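Local coordinates for aminotransferase class-III (Ochrobactrum anthropi, PDB 5GHG), which probably catalyses, as a pyridoxal-phosphate-dependent omega-transaminase, the transfer of amino groups between amines and keto compounds, and is seen here with its cofactor in the pyridoxamine-phosphate form, at residues Lys143-Lys148 with Leu179-Pro184; Arg149-Val154 with Thr162-Asn167; Ser158-Gly163 with Leu173-Ile178; Ala220-Glu225 with Lys238-Lys243; Ala257-Cys262 with Asp281-Ser286. The protein carries 1 engineered substitution. One frame throughout, in Å; residues are numbered along the deposited sequence.

Contact 1: Lys143-Lys148 with Leu179-Pro184; sequences KIISRK and LHTGCP
Ile-144 and Ser-146 are laced to Leu-179 and Thr-181 by the backbone bonds of a parallel pair of strands. Leu-179 N gives to Ile-144 O, Ser-146 N to Leu-179 O at 2.7 Å, and Thr-181 N to Ser-146 O; Lys-148 N closes the ladder on Thr-181 O at 3.0 Å. The pair forms one edge of the seven-stranded sheet and belongs to a beta-alpha-beta unit completed by helix 156-161.

Packing is tight on the face of Ile-145, Arg-147, Leu-179 and Thr-181, where helix 196-214 lies against Ile-145. Ile-145 CG1 meets Leu-179 CD1 at 4.1 Å, while its CG2 touches Thr-181 CG2 at 3.9 Å. Thr-181 OG1 is anti to the backbone N (chi1 -168°), which leaves CG2 between that N and the carbonyl carbon, near Arg-147 CG. The Arg-147 and Pro-184 side chains cross at about a right angle, the guanidinium held by Glu-225 O and Tyr-240 OH. On the other face, Ser-146 CB packs 3.7 Å from His-180 CD2, and the serine hydroxyl is bonded to Leu-161 O.

The loose side lies at exposed Lys-148, whose CB and CG lie against Thr-181 O and beside Cys-183 before the extended chain leads away. Main-chain bonds thus carry the pairing, leaving Ile-145, Leu-179 and the Thr-181 methyl to pack with the Arg-147 aliphatic chain, whose guanidinium binds outside the pair.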
# COMPACT_ATOMS: atom_id res chain seq x y z
N LYS B 143 21.26 8.97 -4.96
CA LYS B 143 21.48 7.69 -4.29
C LYS B 143 20.99 7.78 -2.84
O LYS B 143 21.08 8.83 -2.19
CB LYS B 143 22.97 7.32 -4.32
CG LYS B 143 23.50 7.06 -5.76
CD LYS B 143 25.02 6.91 -5.77
CE LYS B 143 25.61 6.83 -7.17
NZ LYS B 143 27.09 7.05 -7.13
N ILE B 144 20.46 6.67 -2.35
CA ILE B 144 19.97 6.57 -0.99
C ILE B 144 20.77 5.49 -0.31
O ILE B 144 20.88 4.38 -0.84
CB ILE B 144 18.47 6.22 -0.93
CG1 ILE B 144 17.63 7.06 -1.91
CG2 ILE B 144 17.96 6.25 0.53
CD1 ILE B 144 17.46 8.47 -1.52
N ILE B 145 21.30 5.79 0.87
CA ILE B 145 22.03 4.82 1.66
C ILE B 145 21.10 4.26 2.73
O ILE B 145 20.56 5.02 3.54
CB ILE B 145 23.29 5.44 2.29
CG1 ILE B 145 24.22 5.95 1.19
CG2 ILE B 145 24.03 4.40 3.15
CD1 ILE B 145 25.40 6.74 1.73
N SER B 146 20.94 2.94 2.75
CA SER B 146 20.22 2.20 3.76
C SER B 146 21.22 1.30 4.48
O SER B 146 22.43 1.37 4.24
CB SER B 146 19.10 1.37 3.12
OG SER B 146 18.21 0.93 4.13
N ARG B 147 20.72 0.42 5.32
CA ARG B 147 21.61 -0.44 6.10
C ARG B 147 21.23 -1.90 6.00
O ARG B 147 20.04 -2.24 5.90
CB ARG B 147 21.61 -0.02 7.58
CG ARG B 147 22.05 1.39 7.79
CD ARG B 147 21.94 1.78 9.23
NE ARG B 147 20.56 1.72 9.71
CZ ARG B 147 20.19 2.07 10.94
NH1 ARG B 147 21.11 2.50 11.79
NH2 ARG B 147 18.92 1.97 11.33
N LYS B 148 22.23 -2.76 6.02
CA LYS B 148 21.97 -4.19 6.14
C LYS B 148 21.11 -4.46 7.37
O LYS B 148 21.34 -3.91 8.44
CB LYS B 148 23.29 -4.96 6.23
CG LYS B 148 24.02 -5.04 4.89
CD LYS B 148 25.31 -5.84 5.06
CE LYS B 148 26.12 -5.90 3.78
NZ LYS B 148 27.23 -6.91 3.95
N LEU B 179 21.99 1.94 -1.87
CA LEU B 179 23.20 1.39 -1.30
C LEU B 179 22.93 0.94 0.13
O LEU B 179 22.04 1.49 0.80
CB LEU B 179 24.31 2.45 -1.30
CG LEU B 179 24.48 3.24 -2.59
CD1 LEU B 179 25.48 4.37 -2.42
CD2 LEU B 179 24.89 2.33 -3.73
N HIS B 180 23.67 -0.06 0.59
CA HIS B 180 23.55 -0.53 1.97
C HIS B 180 24.90 -0.50 2.66
O HIS B 180 25.85 -1.10 2.17
CB HIS B 180 22.97 -1.95 2.07
CG HIS B 180 21.57 -2.05 1.57
ND1 HIS B 180 21.28 -2.19 0.23
CD2 HIS B 180 20.38 -2.00 2.21
CE1 HIS B 180 19.96 -2.23 0.07
NE2 HIS B 180 19.39 -2.12 1.26
N THR B 181 24.97 0.17 3.79
CA THR B 181 26.15 0.17 4.65
C THR B 181 25.90 -0.82 5.79
O THR B 181 24.92 -1.57 5.77
CB THR B 181 26.46 1.60 5.09
OG1 THR B 181 27.76 1.65 5.70
CG2 THR B 181 25.40 2.16 6.04
N GLY B 182 26.77 -0.85 6.78
CA GLY B 182 26.77 -1.95 7.72
C GLY B 182 25.63 -1.91 8.74
O GLY B 182 25.06 -0.86 9.06
N CYS B 183 25.32 -3.09 9.27
CA CYS B 183 24.35 -3.21 10.37
C CYS B 183 25.03 -2.85 11.70
O CYS B 183 26.05 -3.45 12.03
CB CYS B 183 23.80 -4.62 10.45
SG CYS B 183 22.68 -4.83 11.85
N PRO B 184 24.46 -1.91 12.50
CA PRO B 184 25.08 -1.54 13.78
C PRO B 184 24.74 -2.49 14.92
O PRO B 184 24.21 -2.10 15.95
CB PRO B 184 24.54 -0.12 14.01
CG PRO B 184 23.23 -0.10 13.33
CD PRO B 184 23.29 -1.06 12.18

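Contact 2: Arg149-Val154 with Thr162-Asn167; sequences RGYHGV and TGLPNN. With PMP (4'-deoxy-4'-aminopyridoxal-5'-phosphate), chain C.
Thr-162 OG1 accepts the N-H of His-152 at 2.9 Å, and its own proton has both Gly-153 O and Ser-158 O within reach. Holding OG1 beside its backbone N (chi1 -65°), the threonine turns CG2 toward Tyr-151 CD2, 3.7 Å away. Gly-163 is bonded through both its N and its O: the N gives to Gly-150 O at 2.7 Å, and the O accepts Arg-149 N, which stands 51° out of the carbonyl plane. Glycine suits, since a beta carbon would hit Arg-149 N. The guanidinium of Arg-149 is bonded to His-185 and Gly-231 O. The two loops flank helix 156-161, between strands 143-147 and 178-181, and Val-154 O bonds to Lys-127 of the second subunit.

Leu-164 CD1 sits at the edge of the Tyr-151 ring, 3.8 Å from CD2, as does Asn-167 OD1 near CE2. Tyr-151 OH and Asn-167 ND2 both bond to Tyr-20 OH, and His-152 ND1 to Asp-258. So engaged, loop 149-154 is probably held in shape, with Tyr-151 CE1 3.1 Å from PMP N4A.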
# COMPACT_ATOMS: atom_id res chain seq x y z
N ARG B 149 20.10 -5.31 7.19
CA ARG B 149 19.13 -5.69 8.22
C ARG B 149 18.15 -4.58 8.56
O ARG B 149 17.28 -4.78 9.40
CB ARG B 149 19.83 -6.20 9.50
CG ARG B 149 20.50 -7.57 9.30
CD ARG B 149 21.33 -8.04 10.51
NE ARG B 149 20.49 -8.37 11.67
CZ ARG B 149 20.96 -8.62 12.90
NH1 ARG B 149 20.12 -8.91 13.88
NH2 ARG B 149 22.27 -8.59 13.14
N GLY B 150 18.24 -3.41 7.92
CA GLY B 150 17.17 -2.44 8.01
C GLY B 150 15.90 -2.95 7.33
O GLY B 150 15.94 -3.82 6.46
N TYR B 151 14.77 -2.41 7.74
CA TYR B 151 13.50 -2.80 7.13
C TYR B 151 12.65 -1.57 6.88
O TYR B 151 12.36 -0.81 7.81
CB TYR B 151 12.73 -3.79 8.02
CG TYR B 151 11.49 -4.32 7.33
CD1 TYR B 151 10.28 -3.64 7.39
CD2 TYR B 151 11.55 -5.50 6.59
CE1 TYR B 151 9.14 -4.13 6.75
CE2 TYR B 151 10.42 -5.99 5.95
CZ TYR B 151 9.23 -5.30 6.02
OH TYR B 151 8.12 -5.80 5.39
N HIS B 152 12.25 -1.38 5.64
CA HIS B 152 11.59 -0.15 5.24
C HIS B 152 10.37 -0.39 4.36
O HIS B 152 9.80 0.58 3.84
CB HIS B 152 12.61 0.75 4.54
CG HIS B 152 13.80 1.05 5.40
ND1 HIS B 152 13.73 1.86 6.51
CD2 HIS B 152 15.07 0.61 5.33
CE1 HIS B 152 14.92 1.91 7.09
NE2 HIS B 152 15.75 1.17 6.39
N GLY B 153 9.95 -1.63 4.21
CA GLY B 153 8.73 -1.95 3.47
C GLY B 153 9.02 -2.79 2.25
O GLY B 153 10.13 -3.32 2.06
N VAL B 154 8.00 -2.92 1.40
CA VAL B 154 7.99 -3.98 0.39
C VAL B 154 7.54 -3.51 -0.99
O VAL B 154 7.27 -4.35 -1.85
CB VAL B 154 7.10 -5.14 0.85
CG1 VAL B 154 7.59 -5.71 2.18
CG2 VAL B 154 5.64 -4.69 0.96
N THR B 162 15.07 -1.87 2.16
CA THR B 162 15.17 -2.96 3.12
C THR B 162 16.45 -3.75 2.89
O THR B 162 16.87 -3.96 1.75
CB THR B 162 13.93 -3.84 2.97
OG1 THR B 162 12.79 -3.07 3.36
CG2 THR B 162 14.03 -5.12 3.81
N GLY B 163 17.09 -4.15 3.99
CA GLY B 163 18.40 -4.78 3.91
C GLY B 163 18.41 -6.23 4.37
O GLY B 163 19.39 -6.70 4.93
N LEU B 164 17.30 -6.93 4.14
CA LEU B 164 17.15 -8.32 4.56
C LEU B 164 17.06 -9.21 3.33
O LEU B 164 16.34 -8.88 2.37
CB LEU B 164 15.90 -8.50 5.44
CG LEU B 164 15.95 -7.77 6.80
CD1 LEU B 164 14.58 -7.68 7.44
CD2 LEU B 164 16.94 -8.45 7.75
N PRO B 165 17.80 -10.32 3.30
CA PRO B 165 17.89 -11.11 2.06
C PRO B 165 16.57 -11.70 1.60
O PRO B 165 16.35 -11.79 0.38
CB PRO B 165 18.91 -12.22 2.42
CG PRO B 165 18.95 -12.25 3.91
CD PRO B 165 18.71 -10.83 4.35
N ASN B 166 15.70 -12.10 2.52
CA ASN B 166 14.39 -12.61 2.13
C ASN B 166 13.60 -11.58 1.33
O ASN B 166 12.71 -11.94 0.56
CB ASN B 166 13.57 -13.01 3.35
CG ASN B 166 14.05 -14.29 4.00
OD1 ASN B 166 14.81 -15.05 3.42
ND2 ASN B 166 13.55 -14.53 5.23
N ASN B 167 13.87 -10.29 1.53
CA ASN B 167 13.13 -9.28 0.77
C ASN B 167 13.70 -9.04 -0.62
O ASN B 167 13.09 -8.31 -1.42
CB ASN B 167 13.10 -7.96 1.56
CG ASN B 167 12.17 -8.04 2.75
OD1 ASN B 167 12.60 -8.34 3.86
ND2 ASN B 167 10.90 -7.80 2.52
N1 PMP C . 9.41 0.78 8.02
C2 PMP C . 9.51 0.02 9.15
C2A PMP C . 10.56 0.36 10.16
C3 PMP C . 8.67 -1.10 9.36
O3 PMP C . 8.87 -1.87 10.47
C4 PMP C . 7.66 -1.41 8.40
C4A PMP C . 6.66 -2.54 8.57
N4A PMP C . 7.19 -3.74 9.15
C5 PMP C . 7.58 -0.58 7.24
C6 PMP C . 8.41 0.53 7.11
C5A PMP C . 6.60 -0.83 6.14
O4P PMP C . 5.27 -0.58 6.60
P PMP C . 4.01 -1.34 5.87
O1P PMP C . 4.15 -1.17 4.40
O2P PMP C . 2.79 -0.65 6.45
O3P PMP C . 4.08 -2.81 6.21

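Contact 3: Ser158-Gly163 with Leu173-Ile178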
# COMPACT_ATOMS: atom_id res chain seq x y z
N SER B 158 10.90 0.47 -1.81
CA SER B 158 11.17 0.40 -0.39
C SER B 158 11.69 -0.99 0.03
O SER B 158 12.45 -1.09 0.99
CB SER B 158 9.94 0.81 0.43
OG SER B 158 8.78 0.06 0.12
N ALA B 159 11.33 -2.06 -0.70
CA ALA B 159 11.98 -3.35 -0.50
C ALA B 159 13.46 -3.30 -0.87
O ALA B 159 14.25 -4.10 -0.35
CB ALA B 159 11.29 -4.44 -1.31
N SER B 160 13.83 -2.41 -1.78
CA SER B 160 15.24 -2.19 -2.09
C SER B 160 15.95 -1.51 -0.93
O SER B 160 17.10 -1.84 -0.63
CB SER B 160 15.39 -1.37 -3.36
OG SER B 160 14.88 -2.07 -4.49
N LEU B 161 15.28 -0.55 -0.28
CA LEU B 161 15.83 0.07 0.93
C LEU B 161 16.03 -0.97 2.02
O LEU B 161 17.03 -0.95 2.74
CB LEU B 161 14.90 1.18 1.42
CG LEU B 161 14.69 2.41 0.53
CD1 LEU B 161 13.61 3.29 1.11
CD2 LEU B 161 16.01 3.16 0.35
N THR B 162 15.07 -1.87 2.16
CA THR B 162 15.17 -2.96 3.12
C THR B 162 16.45 -3.75 2.89
O THR B 162 16.87 -3.96 1.75
CB THR B 162 13.93 -3.84 2.97
OG1 THR B 162 12.79 -3.07 3.36
CG2 THR B 162 14.03 -5.12 3.81
N GLY B 163 17.09 -4.15 3.99
CA GLY B 163 18.40 -4.78 3.91
C GLY B 163 18.41 -6.23 4.37
O GLY B 163 19.39 -6.70 4.93
N LEU B 173 16.00 -7.50 -6.59
CA LEU B 173 16.21 -6.26 -5.85
C LEU B 173 17.56 -6.34 -5.13
O LEU B 173 18.08 -7.43 -4.95
CB LEU B 173 15.08 -6.04 -4.85
CG LEU B 173 13.68 -6.05 -5.47
CD1 LEU B 173 12.64 -5.88 -4.39
CD2 LEU B 173 13.57 -4.93 -6.53
N PRO B 174 18.11 -5.20 -4.70
CA PRO B 174 17.64 -3.82 -4.81
C PRO B 174 17.80 -3.19 -6.19
O PRO B 174 18.69 -3.56 -6.97
CB PRO B 174 18.51 -3.07 -3.80
CG PRO B 174 19.82 -3.83 -3.84
CD PRO B 174 19.37 -5.30 -3.95
N ILE B 175 16.93 -2.23 -6.50
CA ILE B 175 17.09 -1.46 -7.72
C ILE B 175 18.35 -0.60 -7.62
O ILE B 175 18.92 -0.38 -6.53
CB ILE B 175 15.87 -0.57 -7.99
CG1 ILE B 175 15.77 0.51 -6.91
CG2 ILE B 175 14.60 -1.44 -8.10
CD1 ILE B 175 14.52 1.37 -7.03
N ASP B 176 18.77 -0.10 -8.77
CA ASP B 176 19.89 0.83 -8.82
C ASP B 176 19.56 2.08 -8.00
O ASP B 176 18.39 2.49 -7.89
CB ASP B 176 20.17 1.23 -10.28
CG ASP B 176 21.33 2.21 -10.40
OD1 ASP B 176 22.34 2.04 -9.66
OD2 ASP B 176 21.25 3.15 -11.22
N ARG B 177 20.60 2.68 -7.44
CA ARG B 177 20.60 3.90 -6.64
C ARG B 177 20.49 3.63 -5.15
O ARG B 177 20.69 4.55 -4.35
CB ARG B 177 19.53 4.92 -7.05
CG ARG B 177 19.73 5.47 -8.47
CD ARG B 177 18.58 6.41 -8.82
NE ARG B 177 18.87 7.20 -9.99
CZ ARG B 177 18.12 8.20 -10.43
NH1 ARG B 177 16.99 8.52 -9.79
NH2 ARG B 177 18.48 8.88 -11.49
N ILE B 178 20.19 2.42 -4.73
CA ILE B 178 20.04 2.11 -3.31
C ILE B 178 21.30 1.38 -2.86
O ILE B 178 21.66 0.34 -3.42
CB ILE B 178 18.79 1.27 -3.02
CG1 ILE B 178 17.56 1.91 -3.63
CG2 ILE B 178 18.65 1.02 -1.53
CD1 ILE B 178 17.41 3.36 -3.29
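Ser-160 turns OG to the side of its own backbone N, opposite the carbonyl carbon (chi1 -64°), which puts the hydroxyl opposite the Ile-175 N-H. Ile-175 in turn sets CG1 between its backbone N and carbonyl carbon (chi1 67°), which lays CG1 3.6 Å from Ser-160 OG. The Ile-175 N-H reaches the oxygen at 2.9 Å, nearly straight, while the hydroxyl is also bonded to Ile-156 O, one turn back in the helix. A small hydroxyl suits this tie between helix and loop. Pro-174, behind a cis peptide bond, presses CB on Ser-160 CB at 3.6 Å. With an alanine in place of Ser-160, the Ile-175 N-H would probably lose its acceptor and the loop its polar tie to the helix.

Here the loop of the beta-alpha-beta crossover returns from helix 156-161 to strand 178-181, and a type II turn from Ile-175 to Ile-178 makes the entry. Ile-178 leans CG2 over Ser-160 O at 3.4 Å, and the same methyl meets Leu-161 CD2 at 3.9 Å, the two side chains crossing at about a right angle. At the other end, Ala-159 CB touches Leu-173 CD1 at 3.7 Å, and Lys-127 of the second subunit packs on both residues.

Contact 4: Ala220-Glu225 with Lys238-Lys243; sequences AAFIGE and KTYWEK. With PMP (4'-deoxy-4'-aminopyridoxal-5'-phosphate), chain C.
Trp-241 points the far end of its indole at the strand, CH2 lying in the plane of the Phe-222 ring at its edge, 3.9 Å from CE1. The contact joins strand 219-224 to helix 240-250 in a beta-alpha-beta unit that continues into strand 254-258. Trp-241 CH2 also lies 4.2 Å from Gly-224 CA, where a beta carbon would clash, and CZ2 reaches Glu-225 O at 3.6 Å; a glycine is therefore what lets the large ring close on the strand. Phe-222 swings its ring out to meet the helix because CG stands trans to its backbone N (chi1 178°), and Tyr-240 OH also comes to that ring's edge, 4.0 Å from CZ.

Behind these contacts, Tyr-240 sets CE2 over the centre of the indole, 3.7 Å above its plane. Cutting Trp-241 back to alanine would probably open a gap beside Gly-224 and take from Phe-222 CE1 its indole neighbour. The Glu-225 carboxylate is held by Tyr-151 N and Gly-229 N, with OE2 3.3 Å from PMP C2A.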
# COMPACT_ATOMS: atom_id res chain seq x y z
N ALA B 220 21.94 11.44 -1.94
CA ALA B 220 20.85 12.33 -1.57
C ALA B 220 20.44 12.19 -0.11
O ALA B 220 20.17 13.19 0.55
CB ALA B 220 19.64 12.10 -2.46
N ALA B 221 20.41 10.97 0.42
CA ALA B 221 19.83 10.76 1.74
C ALA B 221 20.36 9.47 2.35
O ALA B 221 20.81 8.57 1.65
CB ALA B 221 18.30 10.71 1.71
N PHE B 222 20.24 9.42 3.67
CA PHE B 222 20.52 8.24 4.48
C PHE B 222 19.24 7.91 5.25
O PHE B 222 18.62 8.81 5.82
CB PHE B 222 21.68 8.55 5.42
CG PHE B 222 22.06 7.43 6.35
CD1 PHE B 222 21.44 7.30 7.59
CD2 PHE B 222 23.09 6.58 6.04
CE1 PHE B 222 21.83 6.30 8.47
CE2 PHE B 222 23.49 5.57 6.90
CZ PHE B 222 22.85 5.43 8.12
N ILE B 223 18.83 6.65 5.24
CA ILE B 223 17.62 6.26 5.95
C ILE B 223 17.97 5.25 7.05
O ILE B 223 18.74 4.31 6.82
CB ILE B 223 16.52 5.68 5.03
CG1 ILE B 223 15.28 5.37 5.87
CG2 ILE B 223 17.01 4.42 4.31
CD1 ILE B 223 14.00 5.14 5.06
N GLY B 224 17.39 5.46 8.23
CA GLY B 224 17.53 4.50 9.30
C GLY B 224 16.39 4.52 10.31
O GLY B 224 15.83 5.58 10.63
N GLU B 225 16.04 3.35 10.80
CA GLU B 225 15.25 3.23 12.01
C GLU B 225 16.13 3.58 13.21
O GLU B 225 17.28 3.15 13.27
CB GLU B 225 14.72 1.81 12.17
CG GLU B 225 14.04 1.24 10.94
CD GLU B 225 14.16 -0.29 10.87
OE1 GLU B 225 15.11 -0.79 10.22
OE2 GLU B 225 13.31 -0.97 11.51
N LYS B 238 26.36 2.86 21.59
CA LYS B 238 26.41 4.23 22.04
C LYS B 238 27.39 5.02 21.17
O LYS B 238 28.44 4.50 20.75
CB LYS B 238 26.79 4.32 23.52
CG LYS B 238 28.00 3.53 23.94
CD LYS B 238 28.28 3.78 25.44
CE LYS B 238 29.61 3.16 25.90
NZ LYS B 238 29.56 1.67 25.93
N THR B 239 27.01 6.27 20.88
CA THR B 239 27.71 7.24 20.04
C THR B 239 27.47 7.02 18.55
O THR B 239 27.88 7.86 17.75
CB THR B 239 29.24 7.32 20.30
OG1 THR B 239 29.90 6.16 19.77
CG2 THR B 239 29.53 7.46 21.80
N TYR B 240 26.80 5.93 18.16
CA TYR B 240 26.58 5.68 16.74
C TYR B 240 25.86 6.84 16.06
O TYR B 240 26.33 7.38 15.04
CB TYR B 240 25.76 4.40 16.56
CG TYR B 240 25.30 4.14 15.14
CD1 TYR B 240 26.15 3.51 14.23
CD2 TYR B 240 24.03 4.50 14.72
CE1 TYR B 240 25.73 3.23 12.95
CE2 TYR B 240 23.59 4.21 13.42
CZ TYR B 240 24.44 3.59 12.54
OH TYR B 240 24.06 3.30 11.24
N TRP B 241 24.71 7.23 16.58
CA TRP B 241 23.92 8.23 15.88
C TRP B 241 24.59 9.59 15.87
O TRP B 241 24.46 10.35 14.90
CB TRP B 241 22.50 8.30 16.45
CG TRP B 241 21.61 7.24 15.83
CD1 TRP B 241 21.05 6.16 16.45
CD2 TRP B 241 21.22 7.15 14.46
NE1 TRP B 241 20.33 5.41 15.55
CE2 TRP B 241 20.42 6.00 14.32
CE3 TRP B 241 21.48 7.93 13.33
CZ2 TRP B 241 19.85 5.62 13.09
CZ3 TRP B 241 20.89 7.55 12.10
CH2 TRP B 241 20.11 6.41 12.00
N GLU B 242 25.34 9.92 16.92
CA GLU B 242 26.10 11.16 16.93
C GLU B 242 27.18 11.15 15.84
O GLU B 242 27.31 12.09 15.06
CB GLU B 242 26.72 11.40 18.30
CG GLU B 242 27.67 12.56 18.37
CD GLU B 242 28.43 12.65 19.69
OE1 GLU B 242 29.46 13.35 19.74
OE2 GLU B 242 28.00 12.02 20.68
N LYS B 243 27.94 10.06 15.76
CA LYS B 243 29.00 9.97 14.77
C LYS B 243 28.46 9.88 13.36
O LYS B 243 29.02 10.47 12.43
CB LYS B 243 29.92 8.80 15.09
CG LYS B 243 30.59 8.92 16.46
CD LYS B 243 31.30 7.64 16.90
CE LYS B 243 32.10 7.90 18.21
NZ LYS B 243 32.54 6.64 18.87
N1 PMP C . 9.41 0.78 8.02
C2 PMP C . 9.51 0.02 9.15
C2A PMP C . 10.56 0.36 10.16
C3 PMP C . 8.67 -1.10 9.36
O3 PMP C . 8.87 -1.87 10.47
C4 PMP C . 7.66 -1.41 8.40
C4A PMP C . 6.66 -2.54 8.57
N4A PMP C . 7.19 -3.74 9.15
C5 PMP C . 7.58 -0.58 7.24
C6 PMP C . 8.41 0.53 7.11
C5A PMP C . 6.60 -0.83 6.14
O4P PMP C . 5.27 -0.58 6.60
P PMP C . 4.01 -1.34 5.87
O1P PMP C . 4.15 -1.17 4.40
O2P PMP C . 2.79 -0.65 6.45
O3P PMP C . 4.08 -2.81 6.21

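Contact 5: Ala257-Cys262 with Asp281-Ser286; sequences ADEVIC and DILVMS. With PMP (4'-deoxy-4'-aminopyridoxal-5'-phosphate), chain C.
Val-284 is gripped at both its N and its O: the N gives to Ala-257 O at 3.0 Å, and the O accepts Glu-259 N at 2.8 Å in the carbonyl plane, the N-H bent to 132°. Ala-257 N bonds to Ile-282 O. At the end of the strand, Asp-258 keeps CG anti to its backbone N (chi1 -173°), pointing the carboxylate at the pyridine nitrogen. OD1 takes Val-260 N at 3.1 Å, an Asx turn that probably steadies the group, and OD2 lies 2.8 Å from PMP N1 and accepts from Asn-122 ND2. Such an aspartate at the end of a parallel strand is a hallmark of fold type I pyridoxal-phosphate enzymes. A water links the chains, accepting from Ser-286 N and able to donate to Glu-259 O, 2.8 Å away.

Beta-branched Val-260 offers two methyls, CG2 to Val-284 CG1 at 4.0 Å and CG1 to PMP C3 at 3.6 Å. Glu-259 CG packs 3.8 Å from Leu-283 CG, its carboxylate bonded to Ser-273 OG and Gly-272 N.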
# COMPACT_ATOMS: atom_id res chain seq x y z
N ALA B 257 14.47 9.56 9.23
CA ALA B 257 14.21 8.71 10.37
C ALA B 257 12.95 7.89 10.07
O ALA B 257 11.86 8.45 9.95
CB ALA B 257 14.04 9.53 11.65
N ASP B 258 13.11 6.57 9.98
CA ASP B 258 11.99 5.67 9.79
C ASP B 258 11.46 5.28 11.17
O ASP B 258 12.00 4.38 11.81
CB ASP B 258 12.41 4.44 8.99
CG ASP B 258 11.22 3.55 8.63
OD1 ASP B 258 10.19 3.63 9.33
OD2 ASP B 258 11.31 2.79 7.64
N GLU B 259 10.42 5.97 11.62
CA GLU B 259 9.84 5.76 12.95
C GLU B 259 8.58 4.90 12.91
O GLU B 259 7.76 4.99 13.81
CB GLU B 259 9.53 7.10 13.62
CG GLU B 259 10.75 7.96 13.82
CD GLU B 259 11.14 8.08 15.27
OE1 GLU B 259 10.64 7.28 16.11
OE2 GLU B 259 11.94 8.99 15.57
N VAL B 260 8.43 4.09 11.87
CA VAL B 260 7.21 3.30 11.72
C VAL B 260 6.98 2.42 12.95
O VAL B 260 5.86 2.31 13.44
CB VAL B 260 7.28 2.49 10.41
CG1 VAL B 260 6.29 1.33 10.39
CG2 VAL B 260 7.02 3.43 9.22
N ILE B 261 8.04 1.83 13.50
CA ILE B 261 7.91 1.09 14.74
C ILE B 261 8.18 1.96 15.97
O ILE B 261 7.48 1.86 16.98
CB ILE B 261 8.81 -0.15 14.74
CG1 ILE B 261 8.25 -1.22 13.80
CG2 ILE B 261 8.96 -0.68 16.16
CD1 ILE B 261 9.20 -2.38 13.56
N CYS B 262 9.20 2.81 15.94
CA CYS B 262 9.57 3.51 17.17
C CYS B 262 8.59 4.61 17.55
O CYS B 262 8.61 5.07 18.70
CB CYS B 262 10.99 4.09 17.02
SG CYS B 262 12.26 2.79 16.77
N ASP B 281 15.65 15.15 8.83
CA ASP B 281 14.99 16.07 7.91
C ASP B 281 13.61 15.57 7.49
O ASP B 281 12.75 16.39 7.13
CB ASP B 281 15.85 16.26 6.66
CG ASP B 281 17.21 16.83 6.98
OD1 ASP B 281 17.28 18.04 7.25
OD2 ASP B 281 18.22 16.07 6.98
N ILE B 282 13.42 14.26 7.52
CA ILE B 282 12.19 13.59 7.11
C ILE B 282 11.90 12.52 8.16
O ILE B 282 12.81 11.79 8.57
CB ILE B 282 12.34 12.95 5.71
CG1 ILE B 282 12.72 14.01 4.66
CG2 ILE B 282 11.06 12.18 5.29
CD1 ILE B 282 12.97 13.43 3.27
N LEU B 283 10.64 12.41 8.58
CA LEU B 283 10.25 11.45 9.61
C LEU B 283 9.05 10.65 9.10
O LEU B 283 8.05 11.25 8.70
CB LEU B 283 9.91 12.15 10.93
CG LEU B 283 9.78 11.26 12.16
CD1 LEU B 283 10.15 12.05 13.41
CD2 LEU B 283 8.37 10.70 12.30
N VAL B 284 9.15 9.32 9.13
CA VAL B 284 8.15 8.42 8.57
C VAL B 284 7.44 7.70 9.71
O VAL B 284 8.10 7.18 10.63
CB VAL B 284 8.77 7.41 7.59
CG1 VAL B 284 7.66 6.57 6.90
CG2 VAL B 284 9.67 8.10 6.54
N MET B 285 6.11 7.66 9.66
CA MET B 285 5.30 7.10 10.73
C MET B 285 4.25 6.14 10.16
O MET B 285 3.79 6.31 9.03
CB MET B 285 4.57 8.19 11.51
CG MET B 285 5.48 9.13 12.25
SD MET B 285 4.66 10.73 12.52
CE MET B 285 4.85 11.50 10.90
N SER B 286 3.88 5.15 10.96
CA SER B 286 2.73 4.32 10.68
C SER B 286 2.35 3.55 11.94
O SER B 286 2.73 3.96 13.05
CB SER B 286 3.02 3.38 9.51
OG SER B 286 1.85 2.62 9.16
N1 PMP C . 9.41 0.78 8.02
C2 PMP C . 9.51 0.02 9.15
C2A PMP C . 10.56 0.36 10.16
C3 PMP C . 8.67 -1.10 9.36
O3 PMP C . 8.87 -1.87 10.47
C4 PMP C . 7.66 -1.41 8.40
C4A PMP C . 6.66 -2.54 8.57
N4A PMP C . 7.19 -3.74 9.15
C5 PMP C . 7.58 -0.58 7.24
C6 PMP C . 8.41 0.53 7.11
C5A PMP C . 6.60 -0.83 6.14
O4P PMP C . 5.27 -0.58 6.60
P PMP C . 4.01 -1.34 5.87
O1P PMP C . 4.15 -1.17 4.40
O2P PMP C . 2.79 -0.65 6.45
O3P PMP C . 4.08 -2.81 6.21
O HOH W 1 4.99 5.55 13.68

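How the contacts relate
Contacts 1, 4 and 5 are spread across one sheet, contact 1 at its edge and contact 5 farther in, with centres 16 Å apart and no touch. Contact 4 bridges them: Lys-143 O lies 2.8 Å from Ala-220 N on one flank, and Gly-224 O 3.0 Å from Asp-258 N on the other. Contacts 2 and 3 are nested in the loop closed by contact 1, share Thr-162 and Gly-163, and both reach the second subunit. Contacts 2, 4 and 5 all touch PMP and meet one another around it, His-152 ND1 packing 3.6 Å from Ile-223 CD1. Contacts 1 and 3 do not touch PMP; the side chains of Arg-147 and Leu-161 are about 9 and 8 Å from it.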